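Local coordinates for putative lipoprotein LppA (Mycobacterium tuberculosis, PDB 2V7S), which is of unknown function but is a putative membrane-anchored lipoprotein of a family confined to pathogenic mycobacteria, at residues Arg54-Glu60 and Phe188-Leu194; Ala62-Thr67 and Pro115-Ser119; Phe126-Phe131 and Lys159-Asp163. One frame throughout, in Å; residues are numbered along the deposited sequence.

Interaction 1 (Arg54-Glu60 and Phe188-Leu194); sequences RNKGSYE and FLLQKVL
The F188 ring carries the end of K56 over one face, while the carbonyl oxygens of K56 and G57 lie in its plane at the edge. K56 bends at its last two torsions (55° and 62°), which brings CE above the rim of the ring and sets NZ 4.3 Å from the ring centroid in a cation-pi contact; the same NZ forms a salt bridge with D186. The R54 guanidinium has L194 O at its edge, 3.2 Å from NH2, though this bond and a second from NH2 to V193 O are weak. The extended R54 chain runs past the L194 side chain in the opposite direction, and D51 holds NE.

Between these ends, Y59 N donates to L189 O (2.9 Å) from above the carbonyl plane, and G57 O and L189 N share a bridging water. E60 OE1 accepts from Q191 N at 2.9 Å on its syn side, while OE2 reaches K192 N through a second water.

The carboxylate thus takes one N-H of the first turn of helix 191-194 directly and is linked to the next through water; its negative charge probably interacts favourably with the start of that helix, tying it to helix 59-80.

Interaction 2 (Ala62-Thr67 and Pro115-Ser119); sequences ARERLT and PIANS
R63 lays its CB against P115 CB, 3.7 Å away, and runs on alongside the loop to N118. With CG anti to the backbone N (chi1 176°), the chain leaves the helix toward I116 O, which NH1 meets at 2.9 Å, in the guanidinium plane and almost head-on to the carbonyl (C=O...N angle 167°). N118 OD1 sits at the edge of the same guanidinium, close to both NH1 and NH2, but both bonds are weak, and the very short approach to NH2 makes the exact geometry doubtful.

One helical turn on, T67 works as a relay. Its OG1 donates to R63 O (3.0 Å) and accepts from N118 N, also at 3.0 Å and nearly straight at 164°. R63 O also accepts the helical bond from T67 N, the two donors coming from opposite faces of its plane. T67 CG2 touches the N118 amide.

Apolar packing lines the rest of the contact: A62 CB meets P115 CG at 3.7 Å, and L66 CB meets A117 CB at 3.9 Å, the latter two also on I183. Helix side chains thus satisfy I116 O and N118 N, while P115, A117 and S119 make backbone hydrogen bonds with G185, I183 and D89.

Interaction 3 (Phe126-Phe131 and Lys159-Asp163); sequences FSAEDF and KRDYD
F126 O is gripped by R160 NE, which donates to it at 3.0 Å from above the carbonyl plane. A water that accepts from R160 NH2 also reaches this oxygen, weakly. The guanidinium lies with one face on the start of the helix: A128 N stands 3.3 Å above its centre and S127 C nearer its rim. A128 N and R160 NH2 are both donors, so they are not hydrogen-bonded; the backbone simply packs over the guanidinium face.

Farther back along the arginine, CB sits squarely over the F131 ring, 3.5 Å from its centroid in a CH-pi contact, and CD packs against F131 CB at 3.7 Å. The two side chains run past each other in opposite directions, R160 extended and F131 turned toward the strand with CG anti to its N (chi1 -166°). Y162 N meets the F131 ring at its edge, and Y162 CB touches F131 CE1 at 3.9 Å.

The contact thus fastens the N-terminal end of helix 128-143 to strand 160-166 of the six-stranded antiparallel sheet. F131 also packs on L173 of strand 169-175, while the Y162 side chain lies along later turns of the helix.

How the interactions relate
Interactions 1 and 2 share helix 59-80 and touch directly: the Y59 ring packs on P115 (CE2 to P115 CA 3.5 Å), and F188 meets both A62 and P115. Interaction 2 is the buried one, its centre about 6 Å from that of the chain, and combines apolar packing with side chains satisfying loop backbone. Interaction 1, partly buried, uses more charge, solvent bridges and a cation-pi contact. Interaction 3, on the opposite side of the chain's centre from interaction 1, is partly buried and peripheral, its centre about 20 Å from that of the chain; it joins a different helix to the six-stranded sheet through one arginine whose aliphatic part covers a ring and whose NE bonds a carbonyl oxygen.

Interaction 1 (Arg54-Glu60 and Phe188-Leu194)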
loop_
_atom_site.group_PDB
_atom_site.type_symbol
_atom_site.label_atom_id
_atom_site.label_comp_id
_atom_site.label_asym_id
_atom_site.label_seq_id
_atom_site.Cartn_x
_atom_site.Cartn_y
_atom_site.Cartn_z
ATOM N N ARG A 54 -10.090 -13.391 -5.641
ATOM C CA ARG A 54 -10.278 -14.767 -6.116
ATOM C C ARG A 54 -11.653 -15.018 -6.764
ATOM O O ARG A 54 -11.763 -15.530 -7.907
ATOM C CB ARG A 54 -9.917 -15.781 -5.013
ATOM C CG ARG A 54 -8.403 -15.860 -4.768
ATOM C CD ARG A 54 -8.044 -16.797 -3.596
ATOM N NE ARG A 54 -6.605 -16.721 -3.341
ATOM C CZ ARG A 54 -5.709 -17.490 -3.949
ATOM N NH1 ARG A 54 -4.409 -17.350 -3.690
ATOM N NH2 ARG A 54 -6.116 -18.401 -4.800
ATOM N N ASN A 55 -12.703 -14.596 -6.076
ATOM C CA ASN A 55 -14.064 -14.682 -6.625
ATOM C C ASN A 55 -14.300 -14.110 -8.045
ATOM O O ASN A 55 -15.325 -14.398 -8.668
ATOM C CB ASN A 55 -15.037 -14.005 -5.668
ATOM C CG ASN A 55 -15.040 -12.504 -5.852
ATOM O OD1 ASN A 55 -15.988 -11.941 -6.395
ATOM N ND2 ASN A 55 -13.953 -11.857 -5.466
ATOM N N LYS A 56 -13.382 -13.284 -8.551
ATOM C CA LYS A 56 -13.593 -12.651 -9.844
ATOM C C LYS A 56 -13.226 -13.554 -11.006
ATOM O O LYS A 56 -13.547 -13.234 -12.154
ATOM C CB LYS A 56 -12.799 -11.336 -10.004
ATOM C CG LYS A 56 -13.105 -10.235 -8.974
ATOM C CD LYS A 56 -12.082 -9.073 -9.075
ATOM C CE LYS A 56 -11.961 -8.441 -10.477
ATOM N NZ LYS A 56 -13.204 -7.801 -11.007
ATOM N N GLY A 57 -12.519 -14.652 -10.743
ATOM C CA GLY A 57 -12.055 -15.452 -11.872
ATOM C C GLY A 57 -10.768 -14.918 -12.466
ATOM O O GLY A 57 -10.260 -13.902 -12.006
ATOM N N SER A 58 -10.255 -15.600 -13.499
ATOM C CA SER A 58 -8.913 -15.339 -14.051
ATOM C C SER A 58 -8.904 -14.239 -15.095
ATOM O O SER A 58 -9.904 -13.964 -15.743
ATOM C CB SER A 58 -8.316 -16.609 -14.683
ATOM O OG SER A 58 -9.122 -16.997 -15.795
ATOM N N TYR A 59 -7.745 -13.625 -15.224
ATOM C CA TYR A 59 -7.437 -12.714 -16.295
ATOM C C TYR A 59 -7.618 -13.401 -17.644
ATOM O O TYR A 59 -8.126 -12.809 -18.557
ATOM C CB TYR A 59 -5.988 -12.303 -16.124
ATOM C CG TYR A 59 -5.340 -11.782 -17.365
ATOM C CD1 TYR A 59 -4.508 -12.594 -18.141
ATOM C CD2 TYR A 59 -5.512 -10.466 -17.723
ATOM C CE1 TYR A 59 -3.868 -12.094 -19.289
ATOM C CE2 TYR A 59 -4.903 -9.955 -18.846
ATOM C CZ TYR A 59 -4.096 -10.761 -19.627
ATOM O OH TYR A 59 -3.500 -10.189 -20.725
ATOM N N GLU A 60 -7.189 -14.659 -17.751
ATOM C CA GLU A 60 -7.284 -15.413 -19.007
ATOM C C GLU A 60 -8.734 -15.595 -19.421
ATOM O O GLU A 60 -9.052 -15.441 -20.583
ATOM C CB GLU A 60 -6.619 -16.798 -18.867
ATOM C CG GLU A 60 -5.067 -16.749 -18.739
ATOM C CD GLU A 60 -4.548 -16.479 -17.293
ATOM O OE1 GLU A 60 -5.347 -16.156 -16.386
ATOM O OE2 GLU A 60 -3.319 -16.593 -17.058
ATOM N N PHE A 188 -7.758 -8.497 -12.962
ATOM C CA PHE A 188 -8.092 -9.889 -12.547
ATOM C C PHE A 188 -6.792 -10.573 -12.220
ATOM O O PHE A 188 -5.816 -10.321 -12.868
ATOM C CB PHE A 188 -8.771 -10.707 -13.679
ATOM C CG PHE A 188 -10.144 -10.211 -14.069
ATOM C CD1 PHE A 188 -10.279 -9.085 -14.888
ATOM C CD2 PHE A 188 -11.301 -10.852 -13.609
ATOM C CE1 PHE A 188 -11.556 -8.581 -15.231
ATOM C CE2 PHE A 188 -12.597 -10.375 -13.976
ATOM C CZ PHE A 188 -12.698 -9.225 -14.806
ATOM N N LEU A 189 -6.803 -11.438 -11.210
ATOM C CA LEU A 189 -5.684 -12.319 -10.907
ATOM C C LEU A 189 -5.428 -13.263 -12.062
ATOM O O LEU A 189 -6.360 -13.806 -12.662
ATOM C CB LEU A 189 -6.017 -13.163 -9.647
ATOM C CG LEU A 189 -6.365 -12.462 -8.321
ATOM C CD1 LEU A 189 -6.665 -13.457 -7.186
ATOM C CD2 LEU A 189 -5.142 -11.607 -7.931
ATOM N N LEU A 190 -4.151 -13.499 -12.356
ATOM C CA LEU A 190 -3.778 -14.531 -13.291
ATOM C C LEU A 190 -4.237 -15.905 -12.777
ATOM O O LEU A 190 -4.256 -16.131 -11.573
ATOM C CB LEU A 190 -2.243 -14.520 -13.424
ATOM C CG LEU A 190 -1.598 -13.186 -13.864
ATOM C CD1 LEU A 190 -0.061 -13.277 -13.854
ATOM C CD2 LEU A 190 -2.083 -12.779 -15.265
ATOM N N GLN A 191 -4.589 -16.823 -13.677
ATOM C CA GLN A 191 -4.934 -18.171 -13.242
ATOM C C GLN A 191 -3.832 -18.819 -12.371
ATOM O O GLN A 191 -4.133 -19.522 -11.420
ATOM C CB GLN A 191 -5.319 -19.085 -14.421
ATOM C CG GLN A 191 -5.666 -20.498 -13.947
ATOM C CD GLN A 191 -6.939 -20.493 -13.124
ATOM O OE1 GLN A 191 -7.880 -19.763 -13.449
ATOM N NE2 GLN A 191 -6.989 -21.295 -12.077
ATOM N N LYS A 192 -2.560 -18.533 -12.639
ATOM C CA LYS A 192 -1.499 -19.126 -11.791
ATOM C C LYS A 192 -1.581 -18.708 -10.311
ATOM O O LYS A 192 -1.237 -19.492 -9.407
ATOM C CB LYS A 192 -0.118 -18.843 -12.373
ATOM C CG LYS A 192 0.241 -17.362 -12.529
ATOM C CD LYS A 192 1.755 -17.274 -12.825
ATOM C CE LYS A 192 2.233 -15.845 -12.930
ATOM N NZ LYS A 192 3.656 -15.801 -13.432
ATOM N N VAL A 193 -2.051 -17.479 -10.062
ATOM C CA VAL A 193 -2.329 -17.022 -8.685
ATOM C C VAL A 193 -3.572 -17.697 -8.100
ATOM O O VAL A 193 -3.585 -18.107 -6.921
ATOM C CB VAL A 193 -2.388 -15.452 -8.592
ATOM C CG1 VAL A 193 -2.615 -14.980 -7.158
ATOM C CG2 VAL A 193 -1.083 -14.854 -9.159
ATOM N N LEU A 194 -4.613 -17.855 -8.928
ATOM C CA LEU A 194 -5.817 -18.573 -8.472
ATOM C C LEU A 194 -5.483 -20.000 -8.092
ATOM O O LEU A 194 -6.108 -20.553 -7.197
ATOM C CB LEU A 194 -6.925 -18.528 -9.528
ATOM C CG LEU A 194 -7.398 -17.099 -9.812
ATOM C CD1 LEU A 194 -8.305 -17.017 -11.012
ATOM C CD2 LEU A 194 -8.121 -16.541 -8.644
HETATM O O HOH W 1 -9.330 -12.050 -10.056
HETATM O O HOH W 2 -1.601 -17.546 -15.279
#

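Interaction 2 (Ala62-Thr67 and Pro115-Ser119)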
loop_
_atom_site.group_PDB
_atom_site.type_symbol
_atom_site.label_atom_id
_atom_site.label_comp_id
_atom_site.label_asym_id
_atom_site.label_seq_id
_atom_site.Cartn_x
_atom_site.Cartn_y
_atom_site.Cartn_z
ATOM N N ALA A 62 -11.277 -13.663 -18.433
ATOM C CA ALA A 62 -11.797 -12.317 -18.699
ATOM C C ALA A 62 -11.417 -11.797 -20.076
ATOM O O ALA A 62 -12.190 -11.070 -20.673
ATOM C CB ALA A 62 -11.267 -11.360 -17.658
ATOM N N ARG A 63 -10.203 -12.103 -20.521
ATOM C CA ARG A 63 -9.682 -11.620 -21.800
ATOM C C ARG A 63 -10.454 -12.288 -22.926
ATOM O O ARG A 63 -10.815 -11.636 -23.908
ATOM C CB ARG A 63 -8.159 -11.916 -21.945
ATOM C CG ARG A 63 -7.623 -11.485 -23.345
ATOM C CD ARG A 63 -6.166 -11.884 -23.578
ATOM N NE ARG A 63 -5.969 -12.421 -24.925
ATOM C CZ ARG A 63 -6.066 -11.753 -26.077
ATOM N NH1 ARG A 63 -6.368 -10.429 -26.138
ATOM N NH2 ARG A 63 -5.861 -12.444 -27.201
ATOM N N GLU A 64 -10.694 -13.591 -22.778
ATOM C CA GLU A 64 -11.526 -14.352 -23.709
ATOM C C GLU A 64 -12.938 -13.753 -23.869
ATOM O O GLU A 64 -13.442 -13.561 -25.003
ATOM C CB GLU A 64 -11.588 -15.837 -23.256
ATOM C CG GLU A 64 -12.500 -16.688 -24.133
ATOM C CD GLU A 64 -12.694 -18.102 -23.584
ATOM O OE1 GLU A 64 -11.717 -18.860 -23.591
ATOM O OE2 GLU A 64 -13.829 -18.453 -23.178
ATOM N N ARG A 65 -13.557 -13.455 -22.741
ATOM C CA ARG A 65 -14.915 -12.934 -22.697
ATOM C C ARG A 65 -14.999 -11.509 -23.230
ATOM O O ARG A 65 -15.975 -11.124 -23.869
ATOM C CB ARG A 65 -15.470 -13.027 -21.247
ATOM C CG ARG A 65 -15.973 -14.497 -20.941
ATOM C CD ARG A 65 -15.548 -15.090 -19.625
ATOM N NE ARG A 65 -15.857 -16.528 -19.644
ATOM C CZ ARG A 65 -15.080 -17.488 -20.129
ATOM N NH1 ARG A 65 -13.849 -17.222 -20.573
ATOM N NH2 ARG A 65 -15.517 -18.736 -20.122
ATOM N N LEU A 66 -13.963 -10.733 -22.959
ATOM C CA LEU A 66 -13.933 -9.379 -23.464
ATOM C C LEU A 66 -13.721 -9.378 -24.951
ATOM O O LEU A 66 -14.301 -8.551 -25.640
ATOM C CB LEU A 66 -12.789 -8.611 -22.853
ATOM C CG LEU A 66 -13.257 -7.233 -22.442
ATOM C CD1 LEU A 66 -14.403 -7.359 -21.366
ATOM C CD2 LEU A 66 -12.006 -6.455 -21.957
ATOM N N THR A 67 -12.901 -10.299 -25.455
ATOM C CA THR A 67 -12.738 -10.412 -26.929
ATOM C C THR A 67 -14.057 -10.820 -27.590
ATOM O O THR A 67 -14.413 -10.279 -28.658
ATOM C CB THR A 67 -11.591 -11.362 -27.301
ATOM O OG1 THR A 67 -10.388 -10.802 -26.781
ATOM C CG2 THR A 67 -11.462 -11.546 -28.830
ATOM N N PRO A 115 -7.308 -7.251 -18.650
ATOM C CA PRO A 115 -7.351 -7.789 -20.016
ATOM C C PRO A 115 -7.598 -6.696 -21.043
ATOM O O PRO A 115 -8.252 -5.706 -20.739
ATOM C CB PRO A 115 -8.523 -8.757 -19.994
ATOM C CG PRO A 115 -9.334 -8.422 -18.775
ATOM C CD PRO A 115 -8.419 -7.737 -17.807
ATOM N N ILE A 116 -7.038 -6.892 -22.238
ATOM C CA ILE A 116 -7.287 -6.029 -23.377
ATOM C C ILE A 116 -7.868 -6.961 -24.435
ATOM O O ILE A 116 -7.268 -7.998 -24.816
ATOM C CB ILE A 116 -5.980 -5.404 -23.900
ATOM C CG1 ILE A 116 -5.326 -4.479 -22.844
ATOM C CG2 ILE A 116 -6.227 -4.695 -25.269
ATOM C CD1 ILE A 116 -3.906 -4.043 -23.237
ATOM N N ALA A 117 -9.067 -6.644 -24.875
ATOM C CA ALA A 117 -9.720 -7.472 -25.890
ATOM C C ALA A 117 -8.905 -7.395 -27.223
ATOM O O ALA A 117 -8.282 -6.339 -27.526
ATOM C CB ALA A 117 -11.149 -6.989 -26.052
ATOM N N ASN A 118 -8.855 -8.480 -28.016
ATOM C CA ASN A 118 -8.194 -8.367 -29.336
ATOM C C ASN A 118 -8.738 -7.100 -30.015
ATOM O O ASN A 118 -9.960 -6.917 -30.074
ATOM C CB ASN A 118 -8.480 -9.582 -30.224
ATOM C CG ASN A 118 -7.930 -10.886 -29.659
ATOM O OD1 ASN A 118 -7.284 -10.925 -28.622
ATOM N ND2 ASN A 118 -8.213 -11.967 -30.347
ATOM N N SER A 119 -7.836 -6.240 -30.488
ATOM C CA SER A 119 -8.197 -5.012 -31.201
ATOM C C SER A 119 -9.038 -5.291 -32.466
ATOM O O SER A 119 -8.761 -6.215 -33.215
ATOM C CB SER A 119 -6.953 -4.232 -31.625
ATOM O OG SER A 119 -6.069 -4.036 -30.522
#

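Interaction 3 (Phe126-Phe131 and Lys159-Asp163)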
loop_
_atom_site.group_PDB
_atom_site.type_symbol
_atom_site.label_atom_id
_atom_site.label_comp_id
_atom_site.label_asym_id
_atom_site.label_seq_id
_atom_site.Cartn_x
_atom_site.Cartn_y
_atom_site.Cartn_z
ATOM N N PHE A 126 -16.391 6.049 -40.348
ATOM C CA PHE A 126 -17.779 6.376 -40.045
ATOM C C PHE A 126 -18.022 7.844 -40.361
ATOM O O PHE A 126 -17.162 8.685 -40.087
ATOM C CB PHE A 126 -18.015 6.176 -38.540
ATOM C CG PHE A 126 -17.901 4.753 -38.087
ATOM C CD1 PHE A 126 -16.710 4.262 -37.574
ATOM C CD2 PHE A 126 -19.014 3.899 -38.115
ATOM C CE1 PHE A 126 -16.608 2.928 -37.123
ATOM C CE2 PHE A 126 -18.910 2.551 -37.685
ATOM C CZ PHE A 126 -17.692 2.074 -37.178
ATOM N N SER A 127 -19.180 8.150 -40.948
ATOM C CA SER A 127 -19.680 9.527 -40.983
ATOM C C SER A 127 -20.080 9.909 -39.549
ATOM O O SER A 127 -20.078 9.062 -38.654
ATOM C CB SER A 127 -20.908 9.617 -41.888
ATOM O OG SER A 127 -21.983 8.921 -41.254
ATOM N N ALA A 128 -20.431 11.182 -39.335
ATOM C CA ALA A 128 -20.921 11.639 -38.021
ATOM C C ALA A 128 -22.165 10.879 -37.571
ATOM O O ALA A 128 -22.250 10.421 -36.420
ATOM C CB ALA A 128 -21.182 13.162 -38.042
ATOM N N GLU A 129 -23.108 10.686 -38.490
ATOM C CA GLU A 129 -24.349 9.960 -38.154
ATOM C C GLU A 129 -24.088 8.484 -37.825
ATOM O O GLU A 129 -24.611 7.944 -36.833
ATOM C CB GLU A 129 -25.357 10.071 -39.300
ATOM C CG GLU A 129 -26.811 10.053 -38.875
ATOM N N ASP A 130 -23.298 7.825 -38.655
ATOM C CA ASP A 130 -22.983 6.433 -38.410
ATOM C C ASP A 130 -22.163 6.261 -37.135
ATOM O O ASP A 130 -22.297 5.261 -36.436
ATOM C CB ASP A 130 -22.342 5.777 -39.640
ATOM C CG ASP A 130 -23.335 5.642 -40.811
ATOM O OD1 ASP A 130 -24.566 5.615 -40.553
ATOM O OD2 ASP A 130 -22.906 5.599 -41.983
ATOM N N PHE A 131 -21.321 7.236 -36.838
ATOM C CA PHE A 131 -20.526 7.189 -35.620
ATOM C C PHE A 131 -21.413 7.205 -34.362
ATOM O O PHE A 131 -21.172 6.432 -33.442
ATOM C CB PHE A 131 -19.474 8.295 -35.568
ATOM C CG PHE A 131 -18.419 8.074 -34.485
ATOM C CD1 PHE A 131 -18.482 8.766 -33.286
ATOM C CD2 PHE A 131 -17.364 7.168 -34.694
ATOM C CE1 PHE A 131 -17.521 8.558 -32.273
ATOM C CE2 PHE A 131 -16.388 6.949 -33.692
ATOM C CZ PHE A 131 -16.466 7.643 -32.487
ATOM N N LYS A 159 -11.461 13.703 -36.620
ATOM C CA LYS A 159 -11.342 12.717 -35.581
ATOM C C LYS A 159 -12.673 12.512 -34.888
ATOM O O LYS A 159 -13.420 13.477 -34.633
ATOM C CB LYS A 159 -10.322 13.173 -34.538
ATOM N N ARG A 160 -12.973 11.259 -34.586
ATOM C CA ARG A 160 -14.152 10.939 -33.809
ATOM C C ARG A 160 -13.740 9.969 -32.726
ATOM O O ARG A 160 -13.058 8.967 -32.995
ATOM C CB ARG A 160 -15.287 10.352 -34.661
ATOM C CG ARG A 160 -15.528 11.054 -36.020
ATOM C CD ARG A 160 -16.732 10.433 -36.733
ATOM N NE ARG A 160 -16.855 10.917 -38.118
ATOM C CZ ARG A 160 -17.313 12.114 -38.492
ATOM N NH1 ARG A 160 -17.738 12.999 -37.611
ATOM N NH2 ARG A 160 -17.347 12.421 -39.773
ATOM N N ASP A 161 -14.169 10.278 -31.506
ATOM C CA ASP A 161 -13.778 9.522 -30.326
ATOM C C ASP A 161 -15.022 9.354 -29.469
ATOM O O ASP A 161 -15.795 10.316 -29.291
ATOM C CB ASP A 161 -12.746 10.313 -29.552
ATOM C CG ASP A 161 -12.109 9.516 -28.449
ATOM O OD1 ASP A 161 -12.309 8.282 -28.380
ATOM O OD2 ASP A 161 -11.374 10.135 -27.665
ATOM N N TYR A 162 -15.221 8.139 -28.989
ATOM C CA TYR A 162 -16.253 7.848 -28.021
ATOM C C TYR A 162 -15.639 6.935 -26.996
ATOM O O TYR A 162 -15.174 5.843 -27.324
ATOM C CB TYR A 162 -17.498 7.182 -28.653
ATOM C CG TYR A 162 -18.525 6.838 -27.600
ATOM C CD1 TYR A 162 -18.674 5.530 -27.160
ATOM C CD2 TYR A 162 -19.315 7.835 -27.006
ATOM C CE1 TYR A 162 -19.586 5.195 -26.165
ATOM C CE2 TYR A 162 -20.246 7.505 -25.996
ATOM C CZ TYR A 162 -20.367 6.179 -25.602
ATOM O OH TYR A 162 -21.236 5.792 -24.612
ATOM N N ASP A 163 -15.657 7.361 -25.733
ATOM C CA ASP A 163 -15.029 6.544 -24.699
ATOM C C ASP A 163 -16.043 6.424 -23.547
ATOM O O ASP A 163 -16.679 7.419 -23.187
ATOM C CB ASP A 163 -13.735 7.244 -24.267
ATOM C CG ASP A 163 -12.884 6.408 -23.321
ATOM O OD1 ASP A 163 -13.188 6.385 -22.117
ATOM O OD2 ASP A 163 -11.884 5.804 -23.787
HETATM O O HOH W 3 -15.292 10.976 -41.779
#